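Putative exported protein (Bacteroides fragilis NCTC 9343, PDB 3IEE) is of unknown function but folds as an all-alpha protein of long packed helices and is probably exported, possibly as a lipoprotein. Local coordinates at residues G35-M40 with Q145-I150; K42-N47 with G251-A256; L202-L207 with Q243-R248; K209-A214 with S235-F240. One frame throughout, in Å; residues are numbered along the deposited sequence.

Contact 1 (G35-M40 with Q145-I150); sequences GVLKDM and QNIFDI. With EDO (1,2-ethanediol), chain E.
L37 points its side chain into helix 123-162 and meets two neighbours there, I147 and F148. The two partners receive it differently. F148 comes from the opposite direction and offers a ring face. L37 CD1 lies over that face, 3.9 Å from the ring centroid and 25° off the ring normal. This is a CH-pi contact. The methyl is shifted toward the rim, and its nearest ring atom is F148 CZ at 3.6 Å. L37 CB also touches the same corner, 4.1 Å from F148 CZ. I147 runs at a slant to L37 and uses its CG2 branch and its CD1 tip. The CG2 methyl meets L37 CD1 at 3.8 Å, and the CD1 methyl meets L37 CD2 at 4.0 Å. The leucine fork is therefore shared: CD1 lies in the corner where the ring face and I147 CG2 meet, while CD2 faces the I147 tip. This is helix-to-helix packing deep in an all-alpha fold, joining the C-terminal end of helix 17-40 to the middle of helix 123-162. L100 of helix 87-119 also packs on L37. F148 has its CG anti to the carbonyl carbon (chi1 -69°), and its ring reaches back along helix 17-40 to Y30 and L34. Polar groups lie off the apolar patch. Q145 NE2 bonds D149 OD1 at 2.8 Å, meeting the carboxylate from above its plane. N146 ND2 gives a nearly straight bond of 3.1 Å to O1 of a 1,2-ethanediol, probably from the crystallisation liquor, and also bonds N96. The backbone O of L37 is bonded by K144 NZ.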
loop_
_atom_site.group_PDB
_atom_site.type_symbol
_atom_site.label_atom_id
_atom_site.label_comp_id
_atom_site.label_asym_id
_atom_site.label_seq_id
_atom_site.Cartn_x
_atom_site.Cartn_y
_atom_site.Cartn_z
ATOM N N GLY A 35 3.925 -2.930 7.987
ATOM C CA GLY A 35 5.081 -3.802 7.723
ATOM C C GLY A 35 4.737 -5.139 7.097
ATOM O O GLY A 35 5.386 -5.617 6.151
ATOM N N VAL A 36 3.680 -5.748 7.603
ATOM C CA VAL A 36 3.207 -7.045 7.128
ATOM C C VAL A 36 2.736 -6.952 5.693
ATOM O O VAL A 36 3.072 -7.783 4.832
ATOM C CB VAL A 36 2.069 -7.640 8.000
ATOM C CG1 VAL A 36 1.442 -8.814 7.286
ATOM C CG2 VAL A 36 2.597 -8.065 9.403
ATOM N N LEU A 37 1.945 -5.929 5.401
ATOM C CA LEU A 37 1.416 -5.799 4.048
ATOM C C LEU A 37 2.484 -5.392 3.021
ATOM O O LEU A 37 2.404 -5.727 1.838
ATOM C CB LEU A 37 0.265 -4.793 4.099
ATOM C CG LEU A 37 -0.933 -5.339 4.884
ATOM C CD1 LEU A 37 -1.941 -4.220 5.178
ATOM C CD2 LEU A 37 -1.633 -6.489 4.148
ATOM N N LYS A 38 3.461 -4.631 3.476
ATOM C CA LYS A 38 4.654 -4.320 2.664
ATOM C C LYS A 38 5.346 -5.610 2.265
ATOM O O LYS A 38 5.715 -5.767 1.103
ATOM C CB LYS A 38 5.580 -3.356 3.412
ATOM C CG LYS A 38 6.885 -3.112 2.716
ATOM C CD LYS A 38 7.771 -2.150 3.445
ATOM C CE LYS A 38 9.102 -1.983 2.712
ATOM N NZ LYS A 38 10.150 -1.534 3.674
ATOM N N ASP A 39 5.488 -6.527 3.217
ATOM C CA ASP A 39 6.195 -7.784 3.040
ATOM C C ASP A 39 5.410 -8.809 2.221
ATOM O O ASP A 39 6.001 -9.546 1.416
ATOM C CB ASP A 39 6.461 -8.408 4.419
ATOM C CG ASP A 39 7.842 -8.920 4.585
ATOM O OD1 ASP A 39 8.747 -8.405 3.908
ATOM O OD2 ASP A 39 8.034 -9.855 5.429
HETATM N N MSE A 40 4.095 -8.880 2.447
HETATM C CA MSE A 40 3.202 -9.888 1.868
HETATM C C MSE A 40 2.736 -9.579 0.457
HETATM O O MSE A 40 2.421 -10.515 -0.268
HETATM C CB MSE A 40 1.976 -10.135 2.737
HETATM C CG MSE A 40 2.308 -10.762 4.069
HETATM SE SE MSE A 40 3.051 -12.583 3.832
HETATM C CE MSE A 40 4.979 -12.222 3.862
ATOM N N GLN A 145 -5.260 -3.099 0.336
ATOM C CA GLN A 145 -5.833 -1.782 0.414
ATOM C C GLN A 145 -7.081 -1.771 1.326
ATOM O O GLN A 145 -7.307 -0.781 2.072
ATOM C CB GLN A 145 -6.179 -1.195 -0.968
ATOM C CG GLN A 145 -6.656 0.274 -0.889
ATOM C CD GLN A 145 -5.625 1.210 -0.251
ATOM O OE1 GLN A 145 -4.467 1.260 -0.665
ATOM N NE2 GLN A 145 -6.045 1.931 0.791
ATOM N N ASN A 146 -7.901 -2.840 1.245
ATOM C CA ASN A 146 -9.074 -2.976 2.119
ATOM C C ASN A 146 -8.700 -2.820 3.606
ATOM O O ASN A 146 -9.407 -2.176 4.376
ATOM C CB ASN A 146 -9.749 -4.334 1.965
ATOM C CG ASN A 146 -10.565 -4.476 0.697
ATOM O OD1 ASN A 146 -10.770 -3.518 -0.066
ATOM N ND2 ASN A 146 -11.061 -5.707 0.472
ATOM N N ILE A 147 -7.612 -3.464 3.994
ATOM C CA ILE A 147 -7.152 -3.406 5.397
ATOM C C ILE A 147 -6.828 -1.954 5.798
ATOM O O ILE A 147 -7.327 -1.473 6.833
ATOM C CB ILE A 147 -5.999 -4.385 5.594
ATOM C CG1 ILE A 147 -6.513 -5.833 5.512
ATOM C CG2 ILE A 147 -5.274 -4.148 6.964
ATOM C CD1 ILE A 147 -5.512 -6.802 5.157
ATOM N N PHE A 148 -6.065 -1.237 4.961
ATOM C CA PHE A 148 -5.769 0.177 5.225
ATOM C C PHE A 148 -7.037 0.987 5.333
ATOM O O PHE A 148 -7.198 1.843 6.222
ATOM C CB PHE A 148 -4.790 0.738 4.181
ATOM C CG PHE A 148 -3.427 0.172 4.288
ATOM C CD1 PHE A 148 -2.733 0.193 5.502
ATOM C CD2 PHE A 148 -2.791 -0.409 3.195
ATOM C CE1 PHE A 148 -1.422 -0.350 5.601
ATOM C CE2 PHE A 148 -1.483 -0.904 3.271
ATOM C CZ PHE A 148 -0.809 -0.894 4.493
ATOM N N ASP A 149 -7.963 0.735 4.418
ATOM C CA ASP A 149 -9.239 1.473 4.405
ATOM C C ASP A 149 -10.059 1.252 5.686
ATOM O O ASP A 149 -10.632 2.180 6.203
ATOM C CB ASP A 149 -10.118 1.072 3.228
ATOM C CG ASP A 149 -9.577 1.535 1.841
ATOM O OD1 ASP A 149 -8.672 2.382 1.740
ATOM O OD2 ASP A 149 -10.092 0.959 0.840
ATOM N N ILE A 150 -10.089 0.014 6.174
ATOM C CA ILE A 150 -10.754 -0.344 7.443
ATOM C C ILE A 150 -10.148 0.431 8.604
ATOM O O ILE A 150 -10.874 1.003 9.463
ATOM C CB ILE A 150 -10.681 -1.877 7.679
ATOM C CG1 ILE A 150 -11.584 -2.614 6.665
ATOM C CG2 ILE A 150 -11.056 -2.246 9.131
ATOM C CD1 ILE A 150 -11.230 -4.064 6.468
HETATM C C1 EDO E . -11.677 -6.897 -2.490
HETATM O O1 EDO E . -12.915 -6.457 -1.914
HETATM C C2 EDO E . -11.407 -8.382 -2.245
HETATM O O2 EDO E . -10.520 -8.898 -3.253
#

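Contact 2 (K42-N47 with G251-A256); sequences KEKDVN and GEYSDA. With EDO (1,2-ethanediol), chain C.
N47 and Y253 face each other on the buried side of this contact, while K44 and D255 meet on its more open side. It joins the first turns of helix 43-56 to the loop and N-cap that start helix 255-268 in an all-helical fold. S254 is the N-cap residue, and its OG bonds the backbone N of D257. On the buried side the amide of N47 and the ring of Y253 approach from opposite directions, with their planes 73° apart. N47 ND2 stays 4.2 Å from Y253 OH, too far for a direct bond. N47 ND2 is instead bonded to the backbone O of A190 and to a water at 3.1 Å. N47 OD1 accepts a bond from O1 of a 1,2-ethanediol, probably a crystallisation additive. The ring of Y253 meets that of Y189. The outer side is more open to solvent, though K44 and D255 come nearer each other. The K44 chain bends at chi3 (97°), which brings its CE to 3.7 Å from D255 OD1. The charged ends are not a salt bridge, since K44 NZ is 4.6 Å from D255 OD1. The amine makes its salt bridge with D259, one turn further along helix 255-268. The negative charge of D255, in the first turn of that helix, may be eased by the helix end and by nearby K44. D255 OD1 links the two sides. It takes the Y253 hydroxyl proton at 2.6 Å, in the plane of the tyrosine ring and nearly in line with its own C-O bond. The water that bonds N47 ND2 also donates to D255 OD1, at 2.8 Å.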
loop_
_atom_site.group_PDB
_atom_site.type_symbol
_atom_site.label_atom_id
_atom_site.label_comp_id
_atom_site.label_asym_id
_atom_site.label_seq_id
_atom_site.Cartn_x
_atom_site.Cartn_y
_atom_site.Cartn_z
ATOM N N LYS A 42 4.649 -7.451 -2.073
ATOM C CA LYS A 42 5.760 -6.666 -2.616
ATOM C C LYS A 42 5.456 -6.471 -4.104
ATOM O O LYS A 42 5.745 -7.341 -4.902
ATOM C CB LYS A 42 7.111 -7.398 -2.442
ATOM C CG LYS A 42 7.620 -7.613 -1.005
ATOM C CD LYS A 42 8.871 -8.533 -0.971
ATOM C CE LYS A 42 9.275 -8.960 0.455
ATOM N NZ LYS A 42 10.235 -10.123 0.444
ATOM N N GLU A 43 4.884 -5.320 -4.467
ATOM C CA GLU A 43 4.272 -5.208 -5.799
ATOM C C GLU A 43 5.286 -5.446 -6.932
ATOM O O GLU A 43 4.961 -6.053 -7.930
ATOM C CB GLU A 43 3.627 -3.848 -5.994
ATOM C CG GLU A 43 2.431 -3.519 -5.064
ATOM C CD GLU A 43 2.793 -3.224 -3.594
ATOM O OE1 GLU A 43 3.992 -2.967 -3.209
ATOM O OE2 GLU A 43 1.812 -3.218 -2.831
ATOM N N LYS A 44 6.502 -4.910 -6.800
ATOM C CA LYS A 44 7.500 -5.160 -7.854
ATOM C C LYS A 44 7.920 -6.649 -7.983
ATOM O O LYS A 44 8.196 -7.112 -9.109
ATOM C CB LYS A 44 8.699 -4.204 -7.716
ATOM C CG LYS A 44 8.419 -2.837 -8.415
ATOM C CD LYS A 44 9.529 -1.800 -8.139
ATOM C CE LYS A 44 10.562 -1.709 -9.218
ATOM N NZ LYS A 44 11.519 -0.611 -8.858
ATOM N N ASP A 45 7.966 -7.379 -6.859
ATOM C CA ASP A 45 8.254 -8.816 -6.851
ATOM C C ASP A 45 7.121 -9.581 -7.516
ATOM O O ASP A 45 7.359 -10.484 -8.336
ATOM C CB ASP A 45 8.492 -9.368 -5.450
ATOM C CG ASP A 45 9.829 -8.901 -4.839
ATOM O OD1 ASP A 45 10.546 -8.139 -5.500
ATOM O OD2 ASP A 45 10.147 -9.307 -3.697
ATOM N N VAL A 46 5.880 -9.212 -7.192
ATOM C CA VAL A 46 4.756 -9.844 -7.846
ATOM C C VAL A 46 4.769 -9.594 -9.367
ATOM O O VAL A 46 4.562 -10.530 -10.145
ATOM C CB VAL A 46 3.424 -9.395 -7.211
ATOM C CG1 VAL A 46 2.212 -9.986 -7.978
ATOM C CG2 VAL A 46 3.386 -9.784 -5.700
ATOM N N ASN A 47 5.023 -8.344 -9.785
ATOM C CA ASN A 47 5.217 -7.971 -11.198
ATOM C C ASN A 47 6.297 -8.839 -11.892
ATOM O O ASN A 47 6.121 -9.289 -13.047
ATOM C CB ASN A 47 5.662 -6.507 -11.322
ATOM C CG ASN A 47 4.554 -5.495 -11.000
ATOM O OD1 ASN A 47 3.397 -5.869 -10.851
ATOM N ND2 ASN A 47 4.923 -4.211 -10.904
ATOM N N GLY A 251 0.567 5.882 -21.543
ATOM C CA GLY A 251 -0.314 4.732 -21.830
ATOM C C GLY A 251 0.096 3.371 -21.251
ATOM O O GLY A 251 -0.554 2.336 -21.530
ATOM N N GLU A 252 1.202 3.348 -20.507
ATOM C CA GLU A 252 1.756 2.144 -19.935
ATOM C C GLU A 252 2.584 2.454 -18.689
ATOM O O GLU A 252 3.288 3.469 -18.610
ATOM C CB GLU A 252 2.628 1.395 -20.961
ATOM C CG GLU A 252 2.845 -0.042 -20.555
ATOM C CD GLU A 252 3.674 -0.867 -21.528
ATOM O OE1 GLU A 252 3.635 -0.631 -22.754
ATOM O OE2 GLU A 252 4.333 -1.818 -21.047
ATOM N N TYR A 253 2.526 1.546 -17.729
ATOM C CA TYR A 253 3.443 1.505 -16.591
ATOM C C TYR A 253 4.923 1.463 -17.039
ATOM O O TYR A 253 5.242 0.829 -18.057
ATOM C CB TYR A 253 3.154 0.201 -15.792
ATOM C CG TYR A 253 4.153 -0.054 -14.681
ATOM C CD1 TYR A 253 3.974 0.491 -13.440
ATOM C CD2 TYR A 253 5.315 -0.788 -14.909
ATOM C CE1 TYR A 253 4.858 0.276 -12.412
ATOM C CE2 TYR A 253 6.220 -0.979 -13.895
ATOM C CZ TYR A 253 5.999 -0.451 -12.666
ATOM O OH TYR A 253 6.899 -0.610 -11.650
ATOM N N SER A 254 5.809 2.130 -16.298
ATOM C CA SER A 254 7.233 1.821 -16.411
ATOM C C SER A 254 7.860 1.837 -15.018
ATOM O O SER A 254 7.448 2.575 -14.130
ATOM C CB SER A 254 7.926 2.775 -17.387
ATOM O OG SER A 254 8.280 4.008 -16.765
ATOM N N ASP A 255 8.847 0.972 -14.800
ATOM C CA ASP A 255 9.606 1.042 -13.577
ATOM C C ASP A 255 10.242 2.437 -13.395
ATOM O O ASP A 255 10.344 2.894 -12.280
ATOM C CB ASP A 255 10.704 -0.039 -13.585
ATOM C CG ASP A 255 10.207 -1.410 -13.140
ATOM O OD1 ASP A 255 9.075 -1.562 -12.621
ATOM O OD2 ASP A 255 11.004 -2.354 -13.278
ATOM N N ALA A 256 10.640 3.103 -14.480
ATOM C CA ALA A 256 11.274 4.438 -14.340
ATOM C C ALA A 256 10.268 5.428 -13.709
ATOM O O ALA A 256 10.637 6.278 -12.881
ATOM C CB ALA A 256 11.736 4.951 -15.628
HETATM C C1 EDO C . 1.219 -6.442 -7.782
HETATM O O1 EDO C . 1.398 -5.312 -8.670
HETATM C C2 EDO C . -0.248 -6.560 -7.358
HETATM O O2 EDO C . -0.434 -7.647 -6.431
HETATM O O HOH W 1 7.766 -4.009 -12.079
#

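Contact 3 (L202-L207 with Q243-R248); sequences LKVAEL and QVKKVR
V204 and V244 meet methyl to methyl between two antiparallel helices, 197-215 and 224-247, which form an alpha-alpha hairpin. V204 can be followed outward. Its CB points toward the other helix but is 4.8 Å from V244 CG1; the methyls make the touch. CG2 goes to the valine. It sits 3.4 Å from V244 CG1, closer than carbons usually pack, and 4.1 Å from V244 CB. The two side chains slide past each other in opposite directions, and their closest approach is this one methyl pair. On the V244 side the touching branch is the one anti to its backbone N (chi1 173°). CG1 of V204 turns to K245, whose CE it meets at 4.0 Å. The lysine chain is extended beyond CG and crosses the valine at a slant. Of its side-chain atoms, only CE comes this near to V204. The hydrophobic neighbourhood is wider than this pair: I241 also packs on V204, while I200 and L261 pack on V244. L261 belongs to helix 255-268, which closes over that flank. R248 NE makes a salt bridge to D201, a polar tie from the end of segment 243-248 to helix 197-215, next to the valines. K203 leaves helix 197-215 in another direction, where it touches S184 and I185 of helix 169-189. Its amine has a partner one turn on along its own helix. K203 NZ bonds E206 OE1 at 3.0 Å, on the syn side and 23° out of the carboxylate plane.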
loop_
_atom_site.group_PDB
_atom_site.type_symbol
_atom_site.label_atom_id
_atom_site.label_comp_id
_atom_site.label_asym_id
_atom_site.label_seq_id
_atom_site.Cartn_x
_atom_site.Cartn_y
_atom_site.Cartn_z
ATOM N N LEU A 202 -8.852 9.025 -8.683
ATOM C CA LEU A 202 -9.700 9.237 -7.526
ATOM C C LEU A 202 -8.822 9.505 -6.309
ATOM O O LEU A 202 -9.065 10.443 -5.519
ATOM C CB LEU A 202 -10.540 7.979 -7.280
ATOM C CG LEU A 202 -11.663 8.092 -6.262
ATOM C CD1 LEU A 202 -12.648 9.225 -6.600
ATOM C CD2 LEU A 202 -12.385 6.743 -6.225
ATOM N N LYS A 203 -7.778 8.704 -6.149
ATOM C CA LYS A 203 -6.890 8.884 -5.007
ATOM C C LYS A 203 -6.068 10.190 -5.105
ATOM O O LYS A 203 -5.783 10.813 -4.078
ATOM C CB LYS A 203 -5.954 7.692 -4.824
ATOM C CG LYS A 203 -6.663 6.390 -4.474
ATOM C CD LYS A 203 -7.376 6.423 -3.137
ATOM C CE LYS A 203 -6.438 6.136 -1.954
ATOM N NZ LYS A 203 -7.184 6.041 -0.655
ATOM N N VAL A 204 -5.697 10.596 -6.319
ATOM C CA VAL A 204 -5.044 11.901 -6.536
ATOM C C VAL A 204 -5.982 13.036 -6.161
ATOM O O VAL A 204 -5.579 14.052 -5.524
ATOM C CB VAL A 204 -4.534 12.055 -7.970
ATOM C CG1 VAL A 204 -4.121 13.515 -8.210
ATOM C CG2 VAL A 204 -3.400 11.050 -8.235
ATOM N N ALA A 205 -7.274 12.860 -6.443
ATOM C CA ALA A 205 -8.258 13.864 -6.044
ATOM C C ALA A 205 -8.402 13.903 -4.521
ATOM O O ALA A 205 -8.562 14.974 -3.941
ATOM C CB ALA A 205 -9.641 13.564 -6.743
ATOM N N GLU A 206 -8.310 12.757 -3.844
ATOM C CA GLU A 206 -8.322 12.736 -2.360
ATOM C C GLU A 206 -7.100 13.448 -1.825
ATOM O O GLU A 206 -7.192 14.254 -0.874
ATOM C CB GLU A 206 -8.316 11.324 -1.807
ATOM C CG GLU A 206 -9.597 10.560 -2.036
ATOM C CD GLU A 206 -9.502 9.103 -1.574
ATOM O OE1 GLU A 206 -8.542 8.730 -0.823
ATOM O OE2 GLU A 206 -10.406 8.331 -2.001
ATOM N N LEU A 207 -5.951 13.122 -2.405
ATOM C CA LEU A 207 -4.699 13.755 -1.988
ATOM C C LEU A 207 -4.792 15.272 -2.151
ATOM O O LEU A 207 -4.341 16.049 -1.296
ATOM C CB LEU A 207 -3.524 13.150 -2.729
ATOM C CG LEU A 207 -2.131 13.638 -2.266
ATOM C CD1 LEU A 207 -1.877 13.509 -0.761
ATOM C CD2 LEU A 207 -1.066 12.908 -3.084
ATOM N N GLN A 243 3.343 15.106 -10.775
ATOM C CA GLN A 243 4.043 13.982 -11.421
ATOM C C GLN A 243 3.060 12.831 -11.702
ATOM O O GLN A 243 3.122 12.210 -12.755
ATOM C CB GLN A 243 5.182 13.486 -10.539
ATOM C CG GLN A 243 6.409 14.398 -10.470
ATOM C CD GLN A 243 7.612 13.665 -9.814
ATOM O OE1 GLN A 243 7.464 12.605 -9.165
ATOM N NE2 GLN A 243 8.798 14.202 -10.020
ATOM N N VAL A 244 2.157 12.539 -10.766
ATOM C CA VAL A 244 1.230 11.422 -10.962
ATOM C C VAL A 244 0.324 11.787 -12.128
ATOM O O VAL A 244 0.076 10.949 -12.984
ATOM C CB VAL A 244 0.383 11.078 -9.732
ATOM C CG1 VAL A 244 -0.718 9.987 -10.097
ATOM C CG2 VAL A 244 1.270 10.631 -8.552
ATOM N N LYS A 245 -0.145 13.031 -12.166
ATOM C CA LYS A 245 -0.961 13.471 -13.310
ATOM C C LYS A 245 -0.268 13.336 -14.667
ATOM O O LYS A 245 -0.877 12.886 -15.641
ATOM C CB LYS A 245 -1.434 14.894 -13.074
ATOM C CG LYS A 245 -2.521 14.942 -12.053
ATOM C CD LYS A 245 -2.976 16.354 -11.907
ATOM C CE LYS A 245 -4.020 16.481 -10.864
ATOM N NZ LYS A 245 -4.006 17.896 -10.439
ATOM N N LYS A 246 1.010 13.675 -14.731
ATOM C CA LYS A 246 1.803 13.533 -15.961
ATOM C C LYS A 246 1.981 12.058 -16.368
ATOM O O LYS A 246 1.799 11.687 -17.543
ATOM C CB LYS A 246 3.135 14.219 -15.775
ATOM C CG LYS A 246 3.026 15.714 -15.737
ATOM C CD LYS A 246 2.686 16.405 -17.074
ATOM C CE LYS A 246 2.788 17.936 -16.895
ATOM N NZ LYS A 246 2.531 18.696 -18.141
ATOM N N VAL A 247 2.285 11.206 -15.398
ATOM C CA VAL A 247 2.386 9.760 -15.623
ATOM C C VAL A 247 1.042 9.169 -16.092
ATOM O O VAL A 247 1.003 8.332 -16.977
ATOM C CB VAL A 247 2.960 9.050 -14.339
ATOM C CG1 VAL A 247 2.768 7.526 -14.399
ATOM C CG2 VAL A 247 4.457 9.395 -14.217
ATOM N N ARG A 248 -0.049 9.662 -15.529
ATOM C CA ARG A 248 -1.381 9.251 -15.979
ATOM C C ARG A 248 -1.771 9.672 -17.406
ATOM O O ARG A 248 -2.767 9.147 -17.980
ATOM C CB ARG A 248 -2.443 9.710 -14.976
ATOM C CG ARG A 248 -2.583 8.715 -13.843
ATOM C CD ARG A 248 -3.358 7.432 -14.294
ATOM N NE ARG A 248 -4.745 7.674 -14.660
ATOM C CZ ARG A 248 -5.371 7.225 -15.753
ATOM N NH1 ARG A 248 -4.767 6.452 -16.632
ATOM N NH2 ARG A 248 -6.653 7.514 -15.884
#

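Contact 4 (K209-A214 with S235-F240); sequences KQLDAA and SQVETF
The carboxylate of E238 is the flat group that reaches L211. L211 CD2 stands 4.1 Å from E238 OE1 and well out of the carboxylate plane, a loose touch beside the charge. The contact belongs to the alpha-alpha hairpin of helices 197-215 and 224-247, which run antiparallel here. E238 OE1 also makes a salt bridge with K215, the last residue of helix 197-215. The other oxygen, OE2, makes a long, weak ion pair with K242. The ring of F240, the other flat group nearby, is turned off L211 toward L207, M182 and A264. L211 points at the second helix and does its work with one methyl. Its CG is anti to the backbone N (chi1 178°), and CD2 reaches the helix surface between V237 and E238. There it lies 3.8 Å from E238 CB and 3.9 Å from E238 CA. The leucine and glutamate side chains cross at about a right angle. The methyl therefore rests on the root of the glutamate, and the extended chain carries the acid group on to K215. L234 and I241 of helix 224-247 also pack on L211, so the leucine spans about two turns of the partner helix. Further round helix 197-215, Q210 OE1 is hydrogen-bonded with T181 OG1, and A214 packs on M178. These bind the hairpin to helix 169-189. V237 completes the apolar seat with its own side chain: its CG1 is 4.2 Å from L211 CD2.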
loop_
_atom_site.group_PDB
_atom_site.type_symbol
_atom_site.label_atom_id
_atom_site.label_comp_id
_atom_site.label_asym_id
_atom_site.label_seq_id
_atom_site.Cartn_x
_atom_site.Cartn_y
_atom_site.Cartn_z
ATOM N N LYS A 209 -7.561 17.170 -2.107
ATOM C CA LYS A 209 -8.400 17.658 -1.026
ATOM C C LYS A 209 -7.638 17.737 0.290
ATOM O O LYS A 209 -7.785 18.723 1.033
ATOM C CB LYS A 209 -9.634 16.772 -0.835
ATOM C CG LYS A 209 -10.641 16.903 -1.936
ATOM C CD LYS A 209 -11.757 15.812 -1.800
ATOM C CE LYS A 209 -12.155 15.150 -3.182
ATOM N NZ LYS A 209 -12.072 13.596 -3.233
ATOM N N GLN A 210 -6.821 16.710 0.597
ATOM C CA GLN A 210 -6.006 16.743 1.812
ATOM C C GLN A 210 -5.029 17.928 1.773
ATOM O O GLN A 210 -4.801 18.645 2.770
ATOM C CB GLN A 210 -5.271 15.388 1.994
ATOM C CG GLN A 210 -6.271 14.265 2.285
ATOM C CD GLN A 210 -5.774 12.894 2.031
ATOM O OE1 GLN A 210 -4.588 12.655 1.793
ATOM N NE2 GLN A 210 -6.722 11.957 2.025
ATOM N N LEU A 211 -4.401 18.129 0.617
ATOM C CA LEU A 211 -3.426 19.214 0.476
ATOM C C LEU A 211 -4.112 20.584 0.631
ATOM O O LEU A 211 -3.598 21.439 1.336
ATOM C CB LEU A 211 -2.671 19.115 -0.839
ATOM C CG LEU A 211 -1.663 20.203 -1.131
ATOM C CD1 LEU A 211 -0.658 20.324 -0.000
ATOM C CD2 LEU A 211 -0.961 19.917 -2.489
ATOM N N ASP A 212 -5.280 20.759 0.019
ATOM C CA ASP A 212 -6.130 21.985 0.196
ATOM C C ASP A 212 -6.444 22.209 1.682
ATOM O O ASP A 212 -6.333 23.286 2.186
ATOM C CB ASP A 212 -7.457 21.889 -0.599
ATOM C CG ASP A 212 -7.291 21.993 -2.128
ATOM O OD1 ASP A 212 -6.271 22.486 -2.610
ATOM O OD2 ASP A 212 -8.244 21.594 -2.849
ATOM N N ALA A 213 -6.789 21.139 2.412
ATOM C CA ALA A 213 -7.055 21.268 3.844
ATOM C C ALA A 213 -5.812 21.716 4.604
ATOM O O ALA A 213 -5.867 22.615 5.483
ATOM C CB ALA A 213 -7.584 19.979 4.424
ATOM N N ALA A 214 -4.676 21.125 4.255
ATOM C CA ALA A 214 -3.364 21.438 4.874
ATOM C C ALA A 214 -3.002 22.874 4.659
ATOM O O ALA A 214 -2.519 23.561 5.586
ATOM C CB ALA A 214 -2.280 20.564 4.281
ATOM N N SER A 235 4.974 21.341 -0.260
ATOM C CA SER A 235 5.499 21.629 -1.600
ATOM C C SER A 235 5.822 20.342 -2.349
ATOM O O SER A 235 5.505 20.198 -3.550
ATOM C CB SER A 235 6.718 22.560 -1.495
ATOM O OG SER A 235 7.211 22.907 -2.785
ATOM N N GLN A 236 6.364 19.373 -1.638
ATOM C CA GLN A 236 6.700 18.081 -2.231
ATOM C C GLN A 236 5.474 17.233 -2.574
ATOM O O GLN A 236 5.459 16.487 -3.573
ATOM C CB GLN A 236 7.640 17.341 -1.304
ATOM C CG GLN A 236 8.943 18.066 -1.304
ATOM C CD GLN A 236 9.948 17.431 -0.409
ATOM O OE1 GLN A 236 10.215 16.240 -0.549
ATOM N NE2 GLN A 236 10.531 18.205 0.505
ATOM N N VAL A 237 4.454 17.350 -1.748
ATOM C CA VAL A 237 3.185 16.693 -2.056
ATOM C C VAL A 237 2.611 17.242 -3.355
ATOM O O VAL A 237 2.161 16.504 -4.225
ATOM C CB VAL A 237 2.154 16.816 -0.914
ATOM C CG1 VAL A 237 0.799 16.240 -1.386
ATOM C CG2 VAL A 237 2.697 16.176 0.374
ATOM N N GLU A 238 2.635 18.546 -3.508
ATOM C CA GLU A 238 2.167 19.182 -4.714
ATOM C C GLU A 238 2.964 18.711 -5.949
ATOM O O GLU A 238 2.382 18.396 -6.996
ATOM C CB GLU A 238 2.179 20.676 -4.522
ATOM C CG GLU A 238 1.590 21.418 -5.721
ATOM C CD GLU A 238 1.025 22.767 -5.407
ATOM O OE1 GLU A 238 0.874 23.129 -4.240
ATOM O OE2 GLU A 238 0.721 23.499 -6.378
ATOM N N THR A 239 4.284 18.624 -5.814
ATOM C CA THR A 239 5.126 18.067 -6.886
ATOM C C THR A 239 4.728 16.639 -7.239
ATOM O O THR A 239 4.676 16.242 -8.417
ATOM C CB THR A 239 6.599 18.116 -6.431
ATOM O OG1 THR A 239 6.938 19.499 -6.276
ATOM C CG2 THR A 239 7.563 17.432 -7.413
ATOM N N PHE A 240 4.455 15.864 -6.208
ATOM C CA PHE A 240 4.041 14.469 -6.386
ATOM C C PHE A 240 2.711 14.371 -7.159
ATOM O O PHE A 240 2.579 13.596 -8.109
ATOM C CB PHE A 240 3.927 13.807 -5.028
ATOM C CG PHE A 240 3.473 12.386 -5.087
ATOM C CD1 PHE A 240 2.113 12.038 -5.000
ATOM C CD2 PHE A 240 4.400 11.384 -5.156
ATOM C CE1 PHE A 240 1.705 10.668 -5.011
ATOM C CE2 PHE A 240 4.007 10.060 -5.176
ATOM C CZ PHE A 240 2.688 9.699 -5.086
#

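Contacts 3 and 4 are neighbours on one hairpin, helices 197-215 and 224-247, with centres about 11 Å apart. Contact 4 is nested inside the loop that contact 3 closes, and L207 joins them by packing on V237 and F240. Contact 1 lies elsewhere, near the middle of the chain, where helix 17-40 meets helix 123-162. Its centre is about 21 Å from that of contact 3. Contact 2 crosses contact 1 along the chain and encloses contacts 3 and 4. Of the four, it alone links the DUF6845 part to the DUF3829-like C-terminal part. Contact 2 thus brings an early helix against the last one, consistent with the two parts packing as a single helical body.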